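PDB 7MX5: Tol-Pal system protein TolB from Acinetobacter baumannii, which probably serves in the periplasm as part of the Tol-Pal system, which supports outer membrane invagination during cell division and helps maintain outer membrane integrity. Local coordinates for residues Y285-D288 and S293-R296; I240-L245 and A263-D268; R306-A311 and K315-H320. All coordinates share one frame; numbering follows the deposited sequence.

How the contacts relate
Three contacts sample successive parts of the beta-propeller, and along the chain they follow one another without nesting or crossing. Contact 2 comes first: it closes a long loop that includes strand 249-252, the outermost of its blade, and sets strand 239-244 against 263-265, the first strand of the next blade. Contact 1 then closes the short turn between 283-288 and 294-296 at the far side of that next blade. After strand 294-296 the chain enters the following blade, where contact 3 closes an even shorter turn between 304-309 and 315-320. Contacts 2 and 3 touch directly: Tyr-265 O lies 3.3 Å from Leu-309 CD2. Contact 1 touches neither.

Contact 1: Y285-D288 and S293-R296; sequences YRYD and SVKR
Tyr-285 turns its ring back beside its own backbone N (chi1 -69°), while Arg-296 sends CG anti to its N (chi1 -172°) and runs out extended to NE; these two choices lay the arginine methylenes over the tyrosine. Arg-296 CG sits 4.2 Å from the centroid of the Tyr-285 ring and 20° off its normal, a CH-pi contact displaced toward the rim, and CB of Arg-296 reaches 3.6 Å from CE2 of Tyr-285. The arginine's polar end goes on to Thr-298, where NE bonds to the carbonyl oxygen.

Val-294 divides its two methyls between the tyrosines of the facing strand. CG1 touches CD2 of Tyr-285 at 3.7 Å, and CG2 meets Tyr-287 at the ring edge, near its plane, 3.6 Å from CD1. On the reverse face, Arg-286 and Lys-295 are paired: the two like charges lie close, with NH1 of Arg-286 4.3 Å from NZ of Lys-295. Asp-288 OD1 forms a salt bridge with the Arg-286 guanidinium, through weak hydrogen bonds from NH1 and NH2, and probably offsets part of that repulsion.

The backbones are antiparallel. Arg-286 N donates to Lys-295 O at 2.6 Å, Lys-295 N returns a bond to Arg-286 O at 2.8 Å, and Asp-288 N reaches Ser-293 O, also at 2.8 Å, closing the ladder at the turn. Within that turn Ser-293 OG is bonded to Asn-291 OD1.

This hairpin joins the last two strands of a propeller blade. Strand 294-296 is its outermost strand, while 283-288 is paired on its other side with 271-276, where the backbones of Tyr-285 and Tyr-287 bond to Phe-274 and Phe-272.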
loop_
_atom_site.group_PDB
_atom_site.type_symbol
_atom_site.label_atom_id
_atom_site.label_comp_id
_atom_site.label_asym_id
_atom_site.label_seq_id
_atom_site.Cartn_x
_atom_site.Cartn_y
_atom_site.Cartn_z
ATOM N N TYR A 285 -19.443 -7.346 7.214
ATOM C CA TYR A 285 -19.840 -8.734 7.378
ATOM C C TYR A 285 -18.868 -9.644 6.638
ATOM O O TYR A 285 -18.077 -9.202 5.802
ATOM C CB TYR A 285 -21.272 -8.955 6.875
ATOM C CG TYR A 285 -22.330 -8.288 7.724
ATOM C CD1 TYR A 285 -22.517 -6.913 7.680
ATOM C CD2 TYR A 285 -23.146 -9.031 8.567
ATOM C CE1 TYR A 285 -23.485 -6.297 8.450
ATOM C CE2 TYR A 285 -24.116 -8.424 9.344
ATOM C CZ TYR A 285 -24.280 -7.056 9.281
ATOM O OH TYR A 285 -25.244 -6.445 10.050
ATOM N N ARG A 286 -18.937 -10.934 6.959
ATOM C CA ARG A 286 -18.075 -11.947 6.362
ATOM C C ARG A 286 -18.944 -13.035 5.748
ATOM O O ARG A 286 -19.713 -13.692 6.458
ATOM C CB ARG A 286 -17.123 -12.543 7.402
ATOM C CG ARG A 286 -16.216 -13.642 6.863
ATOM C CD ARG A 286 -15.586 -14.441 7.994
ATOM N NE ARG A 286 -14.729 -15.513 7.501
ATOM C CZ ARG A 286 -15.124 -16.767 7.323
ATOM N NH1 ARG A 286 -16.364 -17.145 7.582
ATOM N NH2 ARG A 286 -14.252 -17.663 6.869
ATOM N N TYR A 287 -18.822 -13.224 4.436
ATOM C CA TYR A 287 -19.532 -14.278 3.724
ATOM C C TYR A 287 -18.615 -15.485 3.584
ATOM O O TYR A 287 -17.540 -15.384 2.983
ATOM C CB TYR A 287 -19.996 -13.805 2.346
ATOM C CG TYR A 287 -20.708 -14.876 1.545
ATOM C CD1 TYR A 287 -22.079 -15.057 1.657
ATOM C CD2 TYR A 287 -20.006 -15.714 0.686
ATOM C CE1 TYR A 287 -22.732 -16.036 0.931
ATOM C CE2 TYR A 287 -20.650 -16.695 -0.043
ATOM C CZ TYR A 287 -22.013 -16.852 0.083
ATOM O OH TYR A 287 -22.657 -17.829 -0.642
ATOM N N ASP A 288 -19.049 -16.624 4.115
ATOM C CA ASP A 288 -18.278 -17.859 4.051
ATOM C C ASP A 288 -18.605 -18.596 2.756
ATOM O O ASP A 288 -19.773 -18.892 2.483
ATOM C CB ASP A 288 -18.579 -18.739 5.262
ATOM C CG ASP A 288 -17.602 -19.886 5.408
ATOM O OD1 ASP A 288 -16.381 -19.626 5.460
ATOM O OD2 ASP A 288 -18.053 -21.048 5.467
ATOM N N SER A 293 -22.839 -18.793 4.609
ATOM C CA SER A 293 -23.343 -17.995 5.713
ATOM C C SER A 293 -22.747 -16.592 5.681
ATOM O O SER A 293 -21.690 -16.347 5.093
ATOM C CB SER A 293 -23.021 -18.653 7.056
ATOM O OG SER A 293 -21.729 -19.231 7.042
ATOM N N VAL A 294 -23.445 -15.666 6.331
ATOM C CA VAL A 294 -22.986 -14.295 6.504
ATOM C C VAL A 294 -22.889 -14.023 7.998
ATOM O O VAL A 294 -23.823 -14.323 8.750
ATOM C CB VAL A 294 -23.927 -13.285 5.820
ATOM C CG1 VAL A 294 -23.648 -11.875 6.317
ATOM C CG2 VAL A 294 -23.774 -13.362 4.309
ATOM N N LYS A 295 -21.757 -13.469 8.425
ATOM C CA LYS A 295 -21.499 -13.204 9.832
ATOM C C LYS A 295 -20.978 -11.786 9.998
ATOM O O LYS A 295 -20.143 -11.327 9.214
ATOM C CB LYS A 295 -20.491 -14.205 10.405
ATOM C CG LYS A 295 -20.219 -14.037 11.887
ATOM C CD LYS A 295 -18.761 -14.316 12.207
ATOM C CE LYS A 295 -18.415 -15.775 11.962
ATOM N NZ LYS A 295 -16.967 -15.958 11.668
ATOM N N ARG A 296 -21.474 -11.095 11.022
ATOM C CA ARG A 296 -21.019 -9.744 11.313
ATOM C C ARG A 296 -19.663 -9.778 12.005
ATOM O O ARG A 296 -19.437 -10.571 12.924
ATOM C CB ARG A 296 -22.034 -9.010 12.190
ATOM C CG ARG A 296 -21.723 -7.536 12.381
ATOM C CD ARG A 296 -22.883 -6.797 13.026
ATOM N NE ARG A 296 -22.455 -5.532 13.610
ATOM C CZ ARG A 296 -23.216 -4.766 14.380
ATOM N NH1 ARG A 296 -24.457 -5.109 14.684
ATOM N NH2 ARG A 296 -22.720 -3.627 14.854
#

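Contact 2: I240-L245 and A263-D268; sequences IYQMDL and ARYTPD
Ile-240 lays its CG2 branch against the methyl of Ala-263, CG2 to CB 3.7 Å, and its CG1 follows at 4.0 Å from the same Ala-263 CB. Both side chains leave their backbones toward the opposite segment, and the CA atoms of Ile-240 and Ala-263 stand 6.7 Å apart with the alanine methyl between the backbones. Phe-272 touches both residues and completes an apolar patch, to which Phe-274 adds by packing on Ile-240.

Two residues further along each chain the contact turns polar. Gln-242 sends CG anti to its backbone N (chi1 -170°) and stays extended beyond it, a shape that carries the amide out to the hydroxyl of Tyr-265. NE2 of Gln-242 donates to Tyr-265 OH over 3.3 Å, with the N-H...O angle only 126°, a weak bond. It arrives at the edge of the ring, near its plane, but the amide itself is turned 58° from that plane. The aliphatic part helps as well: Gln-242 CG lies 3.4 Å from Tyr-265 OH, so the hydroxyl also touches the aliphatic part of the chain.

Residues of both blades back the pair. The tyrosine side chain touches Ser-227 and Leu-229 of strand 227-232, and Gln-242 also touches Ser-227, along with Met-253 just after strand 249-252 and Phe-289 from the turn after strand 283-288.

No backbone bond joins the two segments; side chains alone make the contact. Strand 239-244 is the third in its four-stranded sheet and 263-265 the first of the next, so this is the face-to-face packing of adjacent blades, with the innermost strand of one blade packed on the face of the blade before it, that is characteristic of a beta-propeller.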
loop_
_atom_site.group_PDB
_atom_site.type_symbol
_atom_site.label_atom_id
_atom_site.label_comp_id
_atom_site.label_asym_id
_atom_site.label_seq_id
_atom_site.Cartn_x
_atom_site.Cartn_y
_atom_site.Cartn_z
ATOM N N ILE A 240 -23.312 -7.844 -4.533
ATOM C CA ILE A 240 -21.999 -8.451 -4.729
ATOM C C ILE A 240 -22.135 -9.644 -5.666
ATOM O O ILE A 240 -23.014 -10.494 -5.483
ATOM C CB ILE A 240 -21.375 -8.873 -3.389
ATOM C CG1 ILE A 240 -20.959 -7.645 -2.578
ATOM C CG2 ILE A 240 -20.178 -9.787 -3.615
ATOM C CD1 ILE A 240 -21.652 -7.541 -1.242
ATOM N N TYR A 241 -21.262 -9.705 -6.667
ATOM C CA TYR A 241 -21.210 -10.803 -7.619
ATOM C C TYR A 241 -19.813 -11.404 -7.619
ATOM O O TYR A 241 -18.820 -10.703 -7.404
ATOM C CB TYR A 241 -21.561 -10.325 -9.032
ATOM C CG TYR A 241 -22.991 -9.871 -9.205
ATOM C CD1 TYR A 241 -23.368 -8.571 -8.894
ATOM C CD2 TYR A 241 -23.968 -10.745 -9.660
ATOM C CE1 TYR A 241 -24.676 -8.153 -9.045
ATOM C CE2 TYR A 241 -25.275 -10.331 -9.822
ATOM C CZ TYR A 241 -25.626 -9.038 -9.506
ATOM O OH TYR A 241 -26.931 -8.631 -9.659
ATOM N N GLN A 242 -19.737 -12.710 -7.859
ATOM C CA GLN A 242 -18.465 -13.391 -8.055
ATOM C C GLN A 242 -18.367 -13.862 -9.498
ATOM O O GLN A 242 -19.279 -14.525 -10.004
ATOM C CB GLN A 242 -18.300 -14.583 -7.109
ATOM C CG GLN A 242 -16.883 -15.145 -7.124
ATOM C CD GLN A 242 -16.700 -16.342 -6.215
ATOM O OE1 GLN A 242 -17.663 -16.874 -5.665
ATOM N NE2 GLN A 242 -15.454 -16.774 -6.052
ATOM N N MET A 243 -17.265 -13.520 -10.152
ATOM C CA MET A 243 -17.006 -13.949 -11.516
ATOM C C MET A 243 -15.992 -15.081 -11.533
ATOM O O MET A 243 -15.064 -15.110 -10.722
ATOM C CB MET A 243 -16.490 -12.796 -12.373
ATOM C CG MET A 243 -16.838 -12.951 -13.836
ATOM S SD MET A 243 -15.906 -11.858 -14.909
ATOM C CE MET A 243 -17.233 -11.209 -15.917
ATOM N N ASP A 244 -16.180 -16.012 -12.461
ATOM C CA ASP A 244 -15.192 -17.038 -12.757
ATOM C C ASP A 244 -14.442 -16.609 -14.011
ATOM O O ASP A 244 -15.057 -16.398 -15.063
ATOM C CB ASP A 244 -15.856 -18.401 -12.944
ATOM C CG ASP A 244 -14.880 -19.465 -13.403
ATOM O OD1 ASP A 244 -13.708 -19.425 -12.973
ATOM O OD2 ASP A 244 -15.288 -20.345 -14.188
ATOM N N LEU A 245 -13.119 -16.474 -13.895
ATOM C CA LEU A 245 -12.339 -15.849 -14.960
ATOM C C LEU A 245 -12.336 -16.678 -16.238
ATOM O O LEU A 245 -12.233 -16.117 -17.335
ATOM C CB LEU A 245 -10.905 -15.613 -14.485
ATOM C CG LEU A 245 -10.702 -14.648 -13.314
ATOM C CD1 LEU A 245 -9.280 -14.108 -13.309
ATOM C CD2 LEU A 245 -11.709 -13.507 -13.360
ATOM N N ALA A 263 -16.726 -5.818 -2.002
ATOM C CA ALA A 263 -16.326 -7.126 -1.503
ATOM C C ALA A 263 -14.822 -7.306 -1.655
ATOM O O ALA A 263 -14.245 -6.946 -2.686
ATOM C CB ALA A 263 -17.064 -8.244 -2.242
ATOM N N ARG A 264 -14.190 -7.865 -0.624
ATOM C CA ARG A 264 -12.747 -8.084 -0.603
ATOM C C ARG A 264 -12.468 -9.491 -0.097
ATOM O O ARG A 264 -12.907 -9.856 0.998
ATOM C CB ARG A 264 -12.042 -7.049 0.278
ATOM C CG ARG A 264 -12.325 -5.605 -0.104
ATOM C CD ARG A 264 -11.155 -5.001 -0.861
ATOM N NE ARG A 264 -11.475 -3.685 -1.402
ATOM C CZ ARG A 264 -10.635 -2.660 -1.427
ATOM N NH1 ARG A 264 -9.410 -2.759 -0.937
ATOM N NH2 ARG A 264 -11.033 -1.507 -1.956
ATOM N N TYR A 265 -11.732 -10.270 -0.888
ATOM C CA TYR A 265 -11.423 -11.645 -0.519
ATOM C C TYR A 265 -10.552 -11.701 0.729
ATOM O O TYR A 265 -9.686 -10.847 0.942
ATOM C CB TYR A 265 -10.697 -12.356 -1.661
ATOM C CG TYR A 265 -11.563 -12.765 -2.827
ATOM C CD1 TYR A 265 -12.329 -13.921 -2.778
ATOM C CD2 TYR A 265 -11.588 -12.011 -3.992
ATOM C CE1 TYR A 265 -13.114 -14.303 -3.850
ATOM C CE2 TYR A 265 -12.363 -12.387 -5.071
ATOM C CZ TYR A 265 -13.122 -13.534 -4.996
ATOM O OH TYR A 265 -13.898 -13.906 -6.069
ATOM N N THR A 266 -10.780 -12.720 1.551
ATOM C CA THR A 266 -9.817 -13.026 2.598
ATOM C C THR A 266 -8.604 -13.724 1.983
ATOM O O THR A 266 -8.755 -14.516 1.049
ATOM C CB THR A 266 -10.443 -13.916 3.672
ATOM O OG1 THR A 266 -11.019 -15.075 3.059
ATOM C CG2 THR A 266 -11.525 -13.159 4.431
ATOM N N PRO A 267 -7.393 -13.449 2.479
ATOM C CA PRO A 267 -6.191 -14.003 1.832
ATOM C C PRO A 267 -6.109 -15.522 1.863
ATOM O O PRO A 267 -5.277 -16.087 1.142
ATOM C CB PRO A 267 -5.037 -13.369 2.622
ATOM C CG PRO A 267 -5.640 -12.955 3.920
ATOM C CD PRO A 267 -7.060 -12.585 3.623
ATOM N N ASP A 268 -6.933 -16.199 2.659
ATOM C CA ASP A 268 -6.945 -17.655 2.689
ATOM C C ASP A 268 -7.894 -18.263 1.664
ATOM O O ASP A 268 -7.958 -19.492 1.551
ATOM C CB ASP A 268 -7.310 -18.156 4.093
ATOM C CG ASP A 268 -8.574 -17.513 4.638
ATOM O OD1 ASP A 268 -9.381 -16.989 3.841
ATOM O OD2 ASP A 268 -8.761 -17.532 5.873
#

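Contact 3: R306-A311 and K315-H320; sequences RGTLSA and KIALVH
Ser-310 OG is gripped from several directions: Lys-315 N donates to it across the contact at 3.1 Å with an N-H...O angle of 137°, while inside the turn it bonds to Asp-312 OD1 and to Gly-313 N, with a weak bond from Lys-314 N. The hydroxyl stands between the backbone N and the carbonyl carbon of its own residue (chi1 66°), which swings it over the turn of this beta hairpin, formed by the first two strands of a propeller blade.

Lys-315 pays back through its carbonyl. Ser-310 N reaches Lys-315 O at 3.1 Å, coming in above the carbonyl plane, 39° out of it. Deeper in, Thr-308 and Ala-317 form a regular antiparallel hydrogen-bonded pair, Thr-308 N to Ala-317 O at 2.8 Å and Ala-317 N to Thr-308 O at 3.0 Å. On their face of the sheet the Thr-308 methyl CG2 packs against Ala-317 CB at 3.6 Å. The other face carries Leu-309 and Ile-316, which lie side by side and point the same way, with CD1 of the leucine 3.6 Å from CG1 of the isoleucine.

Neighbours in the ring of blades flank the hairpin: Phe-353, of strand 352-353 in the next blade, touches Ser-310, Lys-315 and Ala-317, while Arg-264 of strand 263-265 in the preceding one touches Thr-308 and Leu-309. The charged ends have partners of their own, Lys-315 NZ with Asp-333, and the Arg-306 guanidinium with Asp-348 and Glu-262, all as salt bridges.

At Gly-307, toward the far end of the pairing from the turn, the two chains run close, the glycine CA making a CA-H...O contact of 3.2 Å with Ala-317 O.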
loop_
_atom_site.group_PDB
_atom_site.type_symbol
_atom_site.label_atom_id
_atom_site.label_comp_id
_atom_site.label_asym_id
_atom_site.label_seq_id
_atom_site.Cartn_x
_atom_site.Cartn_y
_atom_site.Cartn_z
ATOM N N ARG A 306 -15.981 -0.328 4.266
ATOM C CA ARG A 306 -14.803 -0.258 3.400
ATOM C C ARG A 306 -13.618 -1.000 4.017
ATOM O O ARG A 306 -12.503 -0.481 4.104
ATOM C CB ARG A 306 -14.441 1.195 3.079
ATOM C CG ARG A 306 -15.349 1.855 2.044
ATOM C CD ARG A 306 -16.640 2.370 2.663
ATOM N NE ARG A 306 -17.788 2.176 1.784
ATOM C CZ ARG A 306 -19.028 2.547 2.076
ATOM N NH1 ARG A 306 -19.321 3.145 3.220
ATOM N NH2 ARG A 306 -20.000 2.313 1.198
ATOM N N GLY A 307 -13.870 -2.234 4.447
ATOM C CA GLY A 307 -12.825 -3.026 5.059
ATOM C C GLY A 307 -11.933 -3.704 4.034
ATOM O O GLY A 307 -12.363 -4.079 2.944
ATOM N N THR A 308 -10.663 -3.856 4.403
ATOM C CA THR A 308 -9.699 -4.584 3.593
ATOM C C THR A 308 -8.859 -5.464 4.508
ATOM O O THR A 308 -8.679 -5.164 5.691
ATOM C CB THR A 308 -8.800 -3.640 2.779
ATOM O OG1 THR A 308 -7.883 -4.408 1.990
ATOM C CG2 THR A 308 -8.023 -2.711 3.697
ATOM N N LEU A 309 -8.350 -6.557 3.950
ATOM C CA LEU A 309 -7.660 -7.582 4.721
ATOM C C LEU A 309 -6.150 -7.408 4.629
ATOM O O LEU A 309 -5.615 -7.075 3.568
ATOM C CB LEU A 309 -8.041 -8.982 4.231
ATOM C CG LEU A 309 -9.434 -9.512 4.572
ATOM C CD1 LEU A 309 -9.846 -9.100 5.976
ATOM C CD2 LEU A 309 -10.454 -9.044 3.547
ATOM N N SER A 310 -5.471 -7.641 5.748
ATOM C CA SER A 310 -4.019 -7.728 5.729
ATOM C C SER A 310 -3.587 -9.038 5.081
ATOM O O SER A 310 -4.320 -10.031 5.092
ATOM C CB SER A 310 -3.456 -7.625 7.148
ATOM O OG SER A 310 -3.828 -8.747 7.930
ATOM N N ALA A 311 -2.384 -9.028 4.503
ATOM C CA ALA A 311 -1.892 -10.210 3.802
ATOM C C ALA A 311 -1.805 -11.413 4.734
ATOM O O ALA A 311 -2.063 -12.549 4.320
ATOM C CB ALA A 311 -0.532 -9.919 3.168
ATOM N N LYS A 315 -5.775 -8.892 10.375
ATOM C CA LYS A 315 -6.112 -7.493 10.589
ATOM C C LYS A 315 -7.077 -7.008 9.516
ATOM O O LYS A 315 -7.120 -7.544 8.404
ATOM C CB LYS A 315 -4.859 -6.602 10.590
ATOM C CG LYS A 315 -3.752 -7.076 11.516
ATOM C CD LYS A 315 -3.936 -6.525 12.920
ATOM C CE LYS A 315 -2.723 -6.816 13.792
ATOM N NZ LYS A 315 -3.104 -7.052 15.213
ATOM N N ILE A 316 -7.847 -5.979 9.864
ATOM C CA ILE A 316 -8.796 -5.346 8.956
ATOM C C ILE A 316 -8.599 -3.839 9.042
ATOM O O ILE A 316 -8.729 -3.255 10.124
ATOM C CB ILE A 316 -10.253 -5.708 9.290
ATOM C CG1 ILE A 316 -10.539 -7.174 8.964
ATOM C CG2 ILE A 316 -11.212 -4.798 8.534
ATOM C CD1 ILE A 316 -11.927 -7.625 9.374
ATOM N N ALA A 317 -8.289 -3.213 7.911
ATOM C CA ALA A 317 -8.290 -1.762 7.797
ATOM C C ALA A 317 -9.636 -1.324 7.240
ATOM O O ALA A 317 -10.076 -1.830 6.203
ATOM C CB ALA A 317 -7.152 -1.271 6.899
ATOM N N LEU A 318 -10.290 -0.393 7.929
ATOM C CA LEU A 318 -11.657 -0.029 7.588
ATOM C C LEU A 318 -11.875 1.453 7.850
ATOM O O LEU A 318 -11.008 2.151 8.380
ATOM C CB LEU A 318 -12.668 -0.862 8.383
ATOM C CG LEU A 318 -12.695 -0.624 9.897
ATOM C CD1 LEU A 318 -14.107 -0.774 10.436
ATOM C CD2 LEU A 318 -11.747 -1.571 10.620
ATOM N N VAL A 319 -13.057 1.925 7.465
ATOM C CA VAL A 319 -13.509 3.278 7.761
ATOM C C VAL A 319 -14.479 3.194 8.930
ATOM O O VAL A 319 -15.510 2.516 8.845
ATOM C CB VAL A 319 -14.165 3.934 6.536
ATOM C CG1 VAL A 319 -14.997 5.138 6.957
ATOM C CG2 VAL A 319 -13.106 4.344 5.529
ATOM N N HIS A 320 -14.146 3.875 10.023
ATOM C CA HIS A 320 -14.904 3.803 11.263
ATOM C C HIS A 320 -15.422 5.189 11.613
ATOM O O HIS A 320 -14.673 6.170 11.548
ATOM C CB HIS A 320 -14.033 3.250 12.395
ATOM C CG HIS A 320 -14.766 3.043 13.683
ATOM N ND1 HIS A 320 -15.499 1.906 13.947
ATOM C CD2 HIS A 320 -14.870 3.823 14.785
ATOM C CE1 HIS A 320 -16.027 1.997 15.155
ATOM N NE2 HIS A 320 -15.662 3.151 15.684
#